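Local coordinates for protein enoyl-CoA hydratase/isomerase (Mycobacterium abscessus, PDB 3QXZ) that probably catalyses the hydration of enoyl-CoA thioesters or the shift of their double bond, as a trimeric member of the crotonase family, at residues Arg173-Glu176 with Arg182-Pro185; Ile122-Glu127 with Gly191-Met196; Ala103-His108 with Thr115-Ala120. One frame throughout, in Å; residues are numbered along the deposited sequence.

Contact 1 of 3, residues Arg173-Glu176 with Arg182-Pro185. With K (potassium ion), chain E.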
ATOM      1  N   ARG A 173       2.010   6.772  14.716  1.00 11.20           N
ATOM      2  CA  ARG A 173       2.146   6.998  13.288  0.50 10.59           C
ATOM      3  C   ARG A 173       2.392   5.686  12.533  1.00 10.60           C
ATOM      4  O   ARG A 173       1.891   5.525  11.420  1.00 10.28           O
ATOM      5  CB  ARG A 173       3.216   8.034  12.966  0.50 10.72           C
ATOM      6  CG  ARG A 173       3.112   8.521  11.536  0.50 10.98           C
ATOM      7  CD  ARG A 173       4.281   9.380  11.143  0.50 12.00           C
ATOM      8  NE  ARG A 173       4.140   9.729   9.739  0.50  9.07           N
ATOM      9  CZ  ARG A 173       5.118  10.233   9.000  0.50  9.27           C
ATOM     10  NH1 ARG A 173       6.326  10.424   9.538  0.50  7.33           N
ATOM     11  NH2 ARG A 173       4.880  10.527   7.721  0.50  9.21           N
ATOM     12  N   ALA A 174       3.105   4.745  13.151  1.00 10.19           N
ATOM     13  CA  ALA A 174       3.302   3.432  12.538  1.00  9.86           C
ATOM     14  C   ALA A 174       1.969   2.726  12.304  1.00  9.01           C
ATOM     15  O   ALA A 174       1.766   2.094  11.255  1.00  9.48           O
ATOM     16  CB  ALA A 174       4.231   2.597  13.388  1.00  9.44           C
ATOM     17  N   VAL A 175       1.041   2.821  13.256  1.00  9.02           N
ATOM     18  CA  VAL A 175      -0.275   2.226  13.061  1.00  9.49           C
ATOM     19  C   VAL A 175      -1.070   2.990  12.011  1.00  9.81           C
ATOM     20  O   VAL A 175      -1.674   2.379  11.130  1.00 10.49           O
ATOM     21  CB  VAL A 175      -1.075   2.170  14.389  1.00  9.40           C
ATOM     22  CG1 VAL A 175      -2.485   1.677  14.153  1.00 11.15           C
ATOM     23  CG2 VAL A 175      -0.362   1.299  15.403  1.00 11.41           C
ATOM     24  N   GLU A 176      -1.062   4.323  12.087  1.00 10.14           N
ATOM     25  CA  GLU A 176      -1.830   5.156  11.143  1.00 10.53           C
ATOM     26  C   GLU A 176      -1.432   4.899   9.692  1.00 11.05           C
ATOM     27  O   GLU A 176      -2.271   4.915   8.801  1.00 13.12           O
ATOM     28  CB  GLU A 176      -1.650   6.648  11.453  1.00 12.15           C
ATOM     29  CG  GLU A 176      -2.322   7.070  12.760  1.00 15.05           C
ATOM     30  CD  GLU A 176      -1.867   8.426  13.248  1.00 19.22           C
ATOM     31  OE1 GLU A 176      -0.936   8.999  12.631  1.00 21.55           O
ATOM     32  OE2 GLU A 176      -2.444   8.910  14.261  1.00 22.53           O
ATOM     33  N   ARG A 182      -0.915  -2.487  15.628  1.00  9.61           N
ATOM     34  CA  ARG A 182      -1.459  -1.973  16.880  1.00 10.21           C
ATOM     35  C   ARG A 182      -0.338  -1.324  17.668  1.00 10.18           C
ATOM     36  O   ARG A 182       0.836  -1.716  17.544  1.00  9.68           O
ATOM     37  CB  ARG A 182      -2.073  -3.132  17.699  1.00 11.88           C
ATOM     38  CG  ARG A 182      -2.885  -2.689  18.930  1.00 13.56           C
ATOM     39  CD  ARG A 182      -3.517  -3.870  19.624  1.00 18.98           C
ATOM     40  NE  ARG A 182      -4.466  -3.399  20.628  1.00 22.96           N
ATOM     41  CZ  ARG A 182      -5.055  -4.181  21.529  1.00 24.79           C
ATOM     42  NH1 ARG A 182      -4.790  -5.484  21.556  1.00 24.72           N
ATOM     43  NH2 ARG A 182      -5.905  -3.652  22.409  1.00 25.30           N
ATOM     44  N   CYS A 183      -0.704  -0.338  18.486  1.00 10.26           N
ATOM     45  CA  CYS A 183       0.225   0.174  19.475  1.00 12.58           C
ATOM     46  C   CYS A 183      -0.395   0.143  20.872  1.00 12.07           C
ATOM     47  O   CYS A 183      -1.618   0.273  21.023  1.00 12.74           O
ATOM     48  CB  CYS A 183       0.749   1.563  19.111  1.00 13.48           C
ATOM     49  SG  CYS A 183      -0.466   2.827  19.009  1.00 18.94           S
ATOM     50  N   LEU A 184       0.457  -0.111  21.849  1.00 11.97           N
ATOM     51  CA  LEU A 184       0.043  -0.289  23.245  1.00 13.10           C
ATOM     52  C   LEU A 184       1.128   0.222  24.157  1.00 13.77           C
ATOM     53  O   LEU A 184       2.277   0.366  23.743  1.00 13.04           O
ATOM     54  CB  LEU A 184      -0.172  -1.780  23.554  1.00 13.18           C
ATOM     55  CG  LEU A 184      -1.395  -2.435  22.928  1.00 14.41           C
ATOM     56  CD1 LEU A 184      -1.310  -3.943  23.075  1.00 16.30           C
ATOM     57  CD2 LEU A 184      -2.682  -1.893  23.565  1.00 16.13           C
ATOM     58  N   PRO A 185       0.785   0.470  25.431  1.00 14.57           N
ATOM     59  CA  PRO A 185       1.844   0.726  26.394  1.00 14.72           C
ATOM     60  C   PRO A 185       2.833  -0.435  26.371  1.00 14.40           C
ATOM     61  O   PRO A 185       2.429  -1.600  26.197  1.00 14.35           O
ATOM     62  CB  PRO A 185       1.096   0.768  27.731  1.00 15.55           C
ATOM     63  CG  PRO A 185      -0.269   1.235  27.354  1.00 15.04           C
ATOM     64  CD  PRO A 185      -0.557   0.540  26.042  1.00 15.20           C
TER
HETATM   65  K     K E 263      -3.746   4.765   6.331  1.00 19.71           K
HETATM   66  O   HOH W   1      -1.541   6.313   5.621  1.00 23.21           O
HETATM   67  O   HOH W   2      -5.776   4.568   4.353  1.00 18.69           O
HETATM   68  O   HOH W   3      -3.117   2.285   7.499  1.00 24.59           O

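Contact 2 of 3, residues Ile122-Glu127 with Gly191-Met196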
ATOM      1  N   ILE A 122       3.101  -9.465  11.358  1.00  7.79           N
ATOM      2  CA  ILE A 122       2.281  -8.616  12.221  1.00  8.08           C
ATOM      3  C   ILE A 122       3.225  -7.942  13.221  1.00  7.75           C
ATOM      4  O   ILE A 122       4.159  -8.580  13.729  1.00  8.07           O
ATOM      5  CB  ILE A 122       1.237  -9.486  12.952  1.00  8.17           C
ATOM      6  CG1 ILE A 122       0.261 -10.123  11.939  1.00 10.42           C
ATOM      7  CG2 ILE A 122       0.495  -8.685  14.074  1.00  9.40           C
ATOM      8  CD1 ILE A 122      -0.510 -11.381  12.469  1.00 11.25           C
ATOM      9  N   ARG A 123       3.009  -6.653  13.475  1.00  7.87           N
ATOM     10  CA  ARG A 123       3.794  -5.890  14.459  1.00  7.80           C
ATOM     11  C   ARG A 123       2.877  -5.203  15.460  1.00  8.09           C
ATOM     12  O   ARG A 123       1.909  -4.542  15.085  1.00  8.09           O
ATOM     13  CB  ARG A 123       4.658  -4.820  13.773  1.00  7.37           C
ATOM     14  CG  ARG A 123       6.003  -5.341  13.281  1.00  8.16           C
ATOM     15  CD  ARG A 123       6.705  -4.387  12.285  1.00  7.69           C
ATOM     16  NE  ARG A 123       5.892  -4.238  11.078  1.00  7.26           N
ATOM     17  CZ  ARG A 123       5.726  -5.186  10.169  1.00  6.25           C
ATOM     18  NH1 ARG A 123       6.389  -6.345  10.237  1.00  6.87           N
ATOM     19  NH2 ARG A 123       4.860  -4.977   9.200  1.00  7.95           N
ATOM     20  N   ILE A 124       3.231  -5.352  16.733  1.00  8.44           N
ATOM     21  CA  ILE A 124       2.599  -4.584  17.805  1.00  9.53           C
ATOM     22  C   ILE A 124       3.719  -3.762  18.420  1.00  9.27           C
ATOM     23  O   ILE A 124       4.752  -4.330  18.830  1.00  9.64           O
ATOM     24  CB  ILE A 124       1.951  -5.516  18.847  1.00 10.01           C
ATOM     25  CG1 ILE A 124       0.867  -6.385  18.179  1.00 11.03           C
ATOM     26  CG2 ILE A 124       1.345  -4.686  20.009  1.00 11.73           C
ATOM     27  CD1 ILE A 124       0.265  -7.426  19.151  1.00 14.51           C
ATOM     28  N   LEU A 125       3.538  -2.436  18.450  1.00  9.32           N
ATOM     29  CA  LEU A 125       4.591  -1.513  18.920  1.00 10.15           C
ATOM     30  C   LEU A 125       4.250  -0.823  20.235  1.00 10.80           C
ATOM     31  O   LEU A 125       3.102  -0.462  20.488  1.00 11.18           O
ATOM     32  CB  LEU A 125       4.924  -0.449  17.848  1.00 10.50           C
ATOM     33  CG  LEU A 125       6.017  -0.778  16.828  1.00  9.48           C
ATOM     34  CD1 LEU A 125       5.686  -2.005  15.982  1.00  9.51           C
ATOM     35  CD2 LEU A 125       6.254   0.438  15.904  1.00 11.16           C
ATOM     36  N   ALA A 126       5.288  -0.618  21.030  1.00 10.64           N
ATOM     37  CA  ALA A 126       5.194   0.111  22.298  1.00 11.57           C
ATOM     38  C   ALA A 126       5.051   1.610  22.031  1.00 11.89           C
ATOM     39  O   ALA A 126       5.874   2.205  21.317  1.00 11.73           O
ATOM     40  CB  ALA A 126       6.440  -0.144  23.114  1.00 11.42           C
ATOM     41  N   GLU A 127       4.056   2.235  22.670  1.00 12.97           N
ATOM     42  CA  GLU A 127       3.864   3.687  22.547  1.00 14.74           C
ATOM     43  C   GLU A 127       5.073   4.527  22.972  1.00 15.29           C
ATOM     44  O   GLU A 127       5.314   5.608  22.422  1.00 16.83           O
ATOM     45  CB  GLU A 127       2.593   4.117  23.299  1.00 16.57           C
ATOM     46  CG  GLU A 127       1.328   3.697  22.552  1.00 19.48           C
ATOM     47  CD  GLU A 127       0.080   3.681  23.432  1.00 25.37           C
ATOM     48  OE1 GLU A 127       0.158   4.086  24.611  1.00 27.45           O
ATOM     49  OE2 GLU A 127      -0.985   3.257  22.934  1.00 30.29           O
ATOM     50  N   GLY A 191       2.210  -9.411  25.970  1.00 13.94           N
ATOM     51  CA  GLY A 191       0.984 -10.121  26.315  1.00 14.01           C
ATOM     52  C   GLY A 191      -0.033 -10.103  25.185  1.00 13.25           C
ATOM     53  O   GLY A 191      -0.700 -11.104  24.934  1.00 13.76           O
ATOM     54  N   ALA A 192      -0.163  -8.965  24.498  1.00 12.77           N
ATOM     55  CA  ALA A 192      -1.089  -8.894  23.367  1.00 12.77           C
ATOM     56  C   ALA A 192      -0.624  -9.800  22.223  1.00 11.66           C
ATOM     57  O   ALA A 192      -1.430 -10.491  21.600  1.00 11.80           O
ATOM     58  CB  ALA A 192      -1.250  -7.456  22.873  1.00 12.83           C
ATOM     59  N   ALA A 193       0.677  -9.806  21.954  1.00 11.80           N
ATOM     60  CA  ALA A 193       1.227 -10.667  20.912  1.00 11.58           C
ATOM     61  C   ALA A 193       0.989 -12.154  21.239  1.00 11.65           C
ATOM     62  O   ALA A 193       0.615 -12.950  20.366  1.00 11.19           O
ATOM     63  CB  ALA A 193       2.708 -10.375  20.709  1.00 12.18           C
ATOM     64  N   LEU A 194       1.176 -12.519  22.505  1.00 11.57           N
ATOM     65  CA  LEU A 194       0.955 -13.901  22.957  1.00 12.26           C
ATOM     66  C   LEU A 194      -0.519 -14.308  22.866  1.00 11.80           C
ATOM     67  O   LEU A 194      -0.827 -15.435  22.455  1.00 12.74           O
ATOM     68  CB  LEU A 194       1.519 -14.135  24.376  1.00 13.26           C
ATOM     69  CG  LEU A 194       3.041 -14.058  24.468  1.00 14.52           C
ATOM     70  CD1 LEU A 194       3.517 -14.057  25.905  1.00 16.81           C
ATOM     71  CD2 LEU A 194       3.691 -15.183  23.709  1.00 18.63           C
ATOM     72  N   ARG A 195      -1.438 -13.407  23.210  1.00 12.32           N
ATOM     73  CA  ARG A 195      -2.864 -13.732  23.068  1.00 13.12           C
ATOM     74  C   ARG A 195      -3.203 -13.996  21.599  1.00 12.64           C
ATOM     75  O   ARG A 195      -3.949 -14.938  21.276  1.00 12.66           O
ATOM     76  CB  ARG A 195      -3.756 -12.625  23.644  1.00 14.06           C
ATOM     77  CG  ARG A 195      -3.831 -12.651  25.191  1.00 17.61           C
ATOM     78  CD  ARG A 195      -4.896 -11.699  25.761  1.00 22.46           C
ATOM     79  NE  ARG A 195      -4.681 -10.299  25.380  1.00 24.15           N
ATOM     80  CZ  ARG A 195      -3.835  -9.464  25.985  1.00 24.86           C
ATOM     81  NH1 ARG A 195      -3.113  -9.869  27.025  1.00 26.21           N
ATOM     82  NH2 ARG A 195      -3.718  -8.219  25.547  1.00 24.61           N
ATOM     83  N   MET A 196      -2.652 -13.170  20.705  1.00 11.99           N
ATOM     84  CA  MET A 196      -2.876 -13.359  19.280  1.00 11.35           C
ATOM     85  C   MET A 196      -2.262 -14.674  18.797  1.00 10.22           C
ATOM     86  O   MET A 196      -2.891 -15.410  18.037  1.00 10.71           O
ATOM     87  CB  MET A 196      -2.301 -12.167  18.519  1.00 11.12           C
ATOM     88  CG  MET A 196      -2.574 -12.214  17.016  1.00 10.49           C
ATOM     89  SD  MET A 196      -1.846 -10.833  16.131  1.00 14.19           S
ATOM     90  CE  MET A 196      -2.928  -9.502  16.615  1.00 16.01           C
TER

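Contact 3 of 3, residues Ala103-His108 with Thr115-Ala120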
ATOM      1  N   ALA A 103       5.978  -9.810  15.574  1.00  9.00           N
ATOM      2  CA  ALA A 103       6.997  -9.030  16.279  1.00  8.87           C
ATOM      3  C   ALA A 103       6.330  -8.222  17.373  1.00  8.82           C
ATOM      4  O   ALA A 103       5.500  -7.314  17.102  1.00  9.47           O
ATOM      5  CB  ALA A 103       7.771  -8.145  15.307  1.00  8.92           C
ATOM      6  N   ALA A 104       6.647  -8.598  18.609  1.00  9.41           N
ATOM      7  CA  ALA A 104       6.204  -7.874  19.797  1.00  9.89           C
ATOM      8  C   ALA A 104       7.281  -6.840  20.098  1.00  9.81           C
ATOM      9  O   ALA A 104       8.260  -7.111  20.811  1.00 10.46           O
ATOM     10  CB  ALA A 104       6.000  -8.857  20.972  1.00 11.58           C
ATOM     11  N   VAL A 105       7.126  -5.681  19.455  1.00  9.92           N
ATOM     12  CA  VAL A 105       8.131  -4.617  19.498  1.00 10.30           C
ATOM     13  C   VAL A 105       7.888  -3.805  20.770  1.00 10.95           C
ATOM     14  O   VAL A 105       7.159  -2.812  20.793  1.00 10.16           O
ATOM     15  CB  VAL A 105       8.116  -3.765  18.211  1.00  9.24           C
ATOM     16  CG1 VAL A 105       9.231  -2.763  18.233  1.00  9.85           C
ATOM     17  CG2 VAL A 105       8.264  -4.669  16.967  1.00 10.10           C
ATOM     18  N   ASN A 106       8.481  -4.307  21.851  1.00 10.97           N
ATOM     19  CA  ASN A 106       8.207  -3.840  23.213  1.00 11.76           C
ATOM     20  C   ASN A 106       8.892  -2.536  23.589  1.00 12.76           C
ATOM     21  O   ASN A 106       8.709  -2.037  24.695  1.00 13.01           O
ATOM     22  CB  ASN A 106       8.623  -4.923  24.211  1.00 12.28           C
ATOM     23  CG  ASN A 106      10.057  -5.320  24.033  1.00 12.98           C
ATOM     24  OD1 ASN A 106      10.412  -5.927  23.024  1.00 12.82           O
ATOM     25  ND2 ASN A 106      10.934  -4.926  24.989  1.00 13.34           N
ATOM     26  N   GLY A 107       9.712  -2.003  22.690  1.00 12.02           N
ATOM     27  CA  GLY A 107      10.431  -0.759  22.937  1.00 12.31           C
ATOM     28  C   GLY A 107      11.282  -0.418  21.733  1.00 12.19           C
ATOM     29  O   GLY A 107      11.011  -0.900  20.624  1.00 11.85           O
ATOM     30  N   HIS A 108      12.318   0.391  21.935  1.00 11.48           N
ATOM     31  CA  HIS A 108      13.094   0.970  20.826  1.00 11.47           C
ATOM     32  C   HIS A 108      13.472  -0.041  19.779  1.00 11.16           C
ATOM     33  O   HIS A 108      13.963  -1.127  20.097  1.00 11.69           O
ATOM     34  CB  HIS A 108      14.383   1.611  21.346  1.00 12.62           C
ATOM     35  CG  HIS A 108      14.173   2.511  22.519  1.00 14.85           C
ATOM     36  ND1 HIS A 108      13.188   3.471  22.549  1.00 15.08           N
ATOM     37  CD2 HIS A 108      14.819   2.592  23.708  1.00 19.60           C
ATOM     38  CE1 HIS A 108      13.250   4.127  23.697  1.00 16.72           C
ATOM     39  NE2 HIS A 108      14.228   3.607  24.418  1.00 19.04           N
ATOM     40  N   THR A 115      14.368  -2.740  10.662  1.00  7.59           N
ATOM     41  CA  THR A 115      14.200  -3.412   9.356  1.00  8.07           C
ATOM     42  C   THR A 115      13.998  -4.923   9.506  1.00  8.38           C
ATOM     43  O   THR A 115      13.224  -5.490   8.745  1.00  8.20           O
ATOM     44  CB  THR A 115      15.310  -3.071   8.354  1.00  7.70           C
ATOM     45  OG1 THR A 115      16.536  -3.608   8.852  1.00  8.29           O
ATOM     46  CG2 THR A 115      15.451  -1.559   8.159  1.00  8.92           C
ATOM     47  N   LEU A 116      14.621  -5.548  10.509  1.00  8.44           N
ATOM     48  CA  LEU A 116      14.304  -6.954  10.809  1.00  9.00           C
ATOM     49  C   LEU A 116      12.884  -7.131  11.346  1.00  8.31           C
ATOM     50  O   LEU A 116      12.237  -8.151  11.063  1.00  8.66           O
ATOM     51  CB  LEU A 116      15.303  -7.591  11.769  1.00 10.25           C
ATOM     52  CG  LEU A 116      16.649  -7.797  11.117  1.00 13.06           C
ATOM     53  CD1 LEU A 116      17.610  -8.228  12.173  1.00 15.99           C
ATOM     54  CD2 LEU A 116      16.626  -8.795   9.956  1.00 14.39           C
ATOM     55  N   ALA A 117      12.389  -6.179  12.126  1.00  7.61           N
ATOM     56  CA  ALA A 117      10.998  -6.260  12.590  1.00  7.74           C
ATOM     57  C   ALA A 117      10.018  -6.189  11.427  1.00  7.63           C
ATOM     58  O   ALA A 117       8.933  -6.807  11.481  1.00  7.84           O
ATOM     59  CB  ALA A 117      10.709  -5.170  13.605  1.00  8.74           C
ATOM     60  N   LEU A 118      10.410  -5.476  10.365  1.00  7.06           N
ATOM     61  CA  LEU A 118       9.559  -5.381   9.171  1.00  7.06           C
ATOM     62  C   LEU A 118       9.415  -6.713   8.436  1.00  7.64           C
ATOM     63  O   LEU A 118       8.574  -6.818   7.551  1.00  8.31           O
ATOM     64  CB  LEU A 118      10.058  -4.308   8.209  1.00  7.20           C
ATOM     65  CG  LEU A 118      10.094  -2.873   8.722  1.00  7.72           C
ATOM     66  CD1 LEU A 118      10.609  -1.971   7.592  1.00  8.50           C
ATOM     67  CD2 LEU A 118       8.731  -2.367   9.255  1.00  8.29           C
ATOM     68  N   HIS A 119      10.208  -7.739   8.782  1.00  7.13           N
ATOM     69  CA  HIS A 119      10.030  -9.047   8.132  1.00  7.41           C
ATOM     70  C   HIS A 119       8.822  -9.786   8.683  1.00  7.04           C
ATOM     71  O   HIS A 119       8.331 -10.713   8.028  1.00  7.91           O
ATOM     72  CB  HIS A 119      11.244  -9.944   8.337  1.00  7.67           C
ATOM     73  CG  HIS A 119      12.476  -9.480   7.640  1.00  7.44           C
ATOM     74  ND1 HIS A 119      13.647 -10.194   7.695  1.00 11.13           N
ATOM     75  CD2 HIS A 119      12.720  -8.390   6.877  1.00  9.24           C
ATOM     76  CE1 HIS A 119      14.569  -9.564   6.983  1.00 10.37           C
ATOM     77  NE2 HIS A 119      14.035  -8.466   6.484  1.00 10.71           N
ATOM     78  N   ALA A 120       8.379  -9.440   9.894  1.00  7.12           N
ATOM     79  CA  ALA A 120       7.284 -10.168  10.538  1.00  7.23           C
ATOM     80  C   ALA A 120       5.951  -9.918   9.820  1.00  6.67           C
ATOM     81  O   ALA A 120       5.760  -8.891   9.151  1.00  6.97           O
ATOM     82  CB  ALA A 120       7.161  -9.778  12.020  1.00  8.02           C
TER

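Contact 1 of 3, residues Arg173-Glu176 with Arg182-Pro185
Val175 meets Arg182 and Cys183 through a single methyl, CG2, which is set over the peptide bond joining those two residues. CG2 lies 3.5 Å from Arg182 C and equally far from Cys183 N, so the branch rests on the flat amide itself. The valine has CG1 anti to the backbone N (chi1 174°), which puts CG2 beside that N and turns it to the strand. A beta-branched side chain suits this place, because it is short and holds one methyl fixed against the strand backbone. Cys183 completes the contact from the strand side: its CB is 3.9 Å from Val175 CG2, and SG lies at the same distance, while the cysteine side chain also packs on Ala171 and Gln172, one turn earlier in the helix. Arg182 points its CB away from the helix and offers only backbone here; Leu184 CD2 lies 3.5 Å above one face of the Arg182 guanidinium, near its rim.

No hydrogen bond joins 173-176 to 182-185. The strand is held instead by backbone bonds of Arg182 and Leu184 to Leu125. Farther out, the helix carries a metal: Glu176 O lies 2.9 Å from the potassium ion, which three waters and the Glu176 O atoms of the second and third subunits also bind. A short helix returning into an edge strand of the chain's sheet, with its carbonyl at the meeting point of three subunits, fits the trimer of the crotonase fold.

Contact 2 of 3, residues Ile122-Glu127 with Gly191-Met196
Ile122 and Ile124 project from one face of strand 122-126 onto helix 186-203, a strand-on-helix packing within the sheet-and-helix core of the crotonase fold. The strand segment and the helix segment run nearly antiparallel, at 158°, with axes 9.3 Å apart at closest. That spacing is bridged in two ways: the long Ile124 meets the small Ala192 and Ala193, while at Ile122 the helix sends out a long partner of its own, Met196. Ile124 reaches the helix backbone: with CG1 beside its backbone N and the chain extended beyond it (chi2 175°), CD1 is carried to 3.7 Å from Ala193 N. The two alanine methyls lie alongside the same CD1, Ala192 CB at 4.0 Å and Ala193 CB at 4.1 Å. Alanine is apt at both positions, since its short side chain lets an isoleucine tip come right up to the helix backbone.

One helical turn on from Ala192, Met196 crosses Ile122 obliquely. Its first two torsions are extended, so the flexible, polarisable thioether is stretched out to the strand. Both arms of Ile122 meet the sulfur, and the third torsion then bends the terminal methyl.

Neighbours add to this layer. Ala193 also packs on Ile102 and Ala104 of the adjoining strand, Ala192 and Ile124 both pack on Leu184, and a neighbouring subunit, the third of the trimer, brings Glu161 against Ile122 and Thr165 against Met196. Arg123, which alternates to the other face of the strand, makes a hydrogen bond there from NE to Leu179 O. Across the contact no polar bond forms; Met196 SD sits 3.8 Å from Ile122 CG2 and 3.9 Å from Ile122 CD1.

Contact 3 of 3, residues Ala103-His108 with Thr115-Ala120
Val105 has its CG1 trans to the backbone N (chi1 -175°), which leaves CG2 beside that N and directed at Ala117, whose CB it meets at 4.2 Å. Two residues back along the strand, Ala103 needs no torsion: its CB lies on the side facing the turn, and the CB methyl of Ala120 comes up beside it at 3.7 Å. The two pairs thus lie side by side on one face of strand 101-105.

Ala117 and Ala120 are the ends of a type I beta turn, closed by a bond of 3.1 Å from Ala120 N to Ala117 O, and this turn is what presents both methyls to the strand. Ala117 O and Ala120 O each also accept a hydrogen bond from Arg123 NH1, so a buried guanidinium ties down the turn's first and last carbonyls. Helix 112-117, packed here through Ala117, probably supplies an oxyanion-hole NH at its start, as in crotonase.

With no hydrogen bond between the segments, the side chains meet through methyls alone. Small methyls let strand and turn approach closely, while Ala120 N is satisfied within the turn and Ala117 O and Ala120 O are both served by Arg123.

How the contacts relate
Contacts 2 and 3 are buried, whereas contact 1 is a surface contact beside the trimer's metal site. All three attach a helix or turn to the same sheet, each through a different neighbouring strand: 101-105 in contact 3, 122-126 in contact 2 and 182-184 in contact 1. Backbone bonds connect these strands, as from Leu125 N to Arg182 O and from Val105 N to Ile124 O. Along the chain, contact 1 is nested in the loop closed by contact 2, and contact 3 precedes both. Each joins its segments without hydrogen bonds, but the apolar partners differ: a methyl over a peptide in contact 1, isoleucines with thioether and alanines in contact 2, alanine methyls and one valine branch in contact 3.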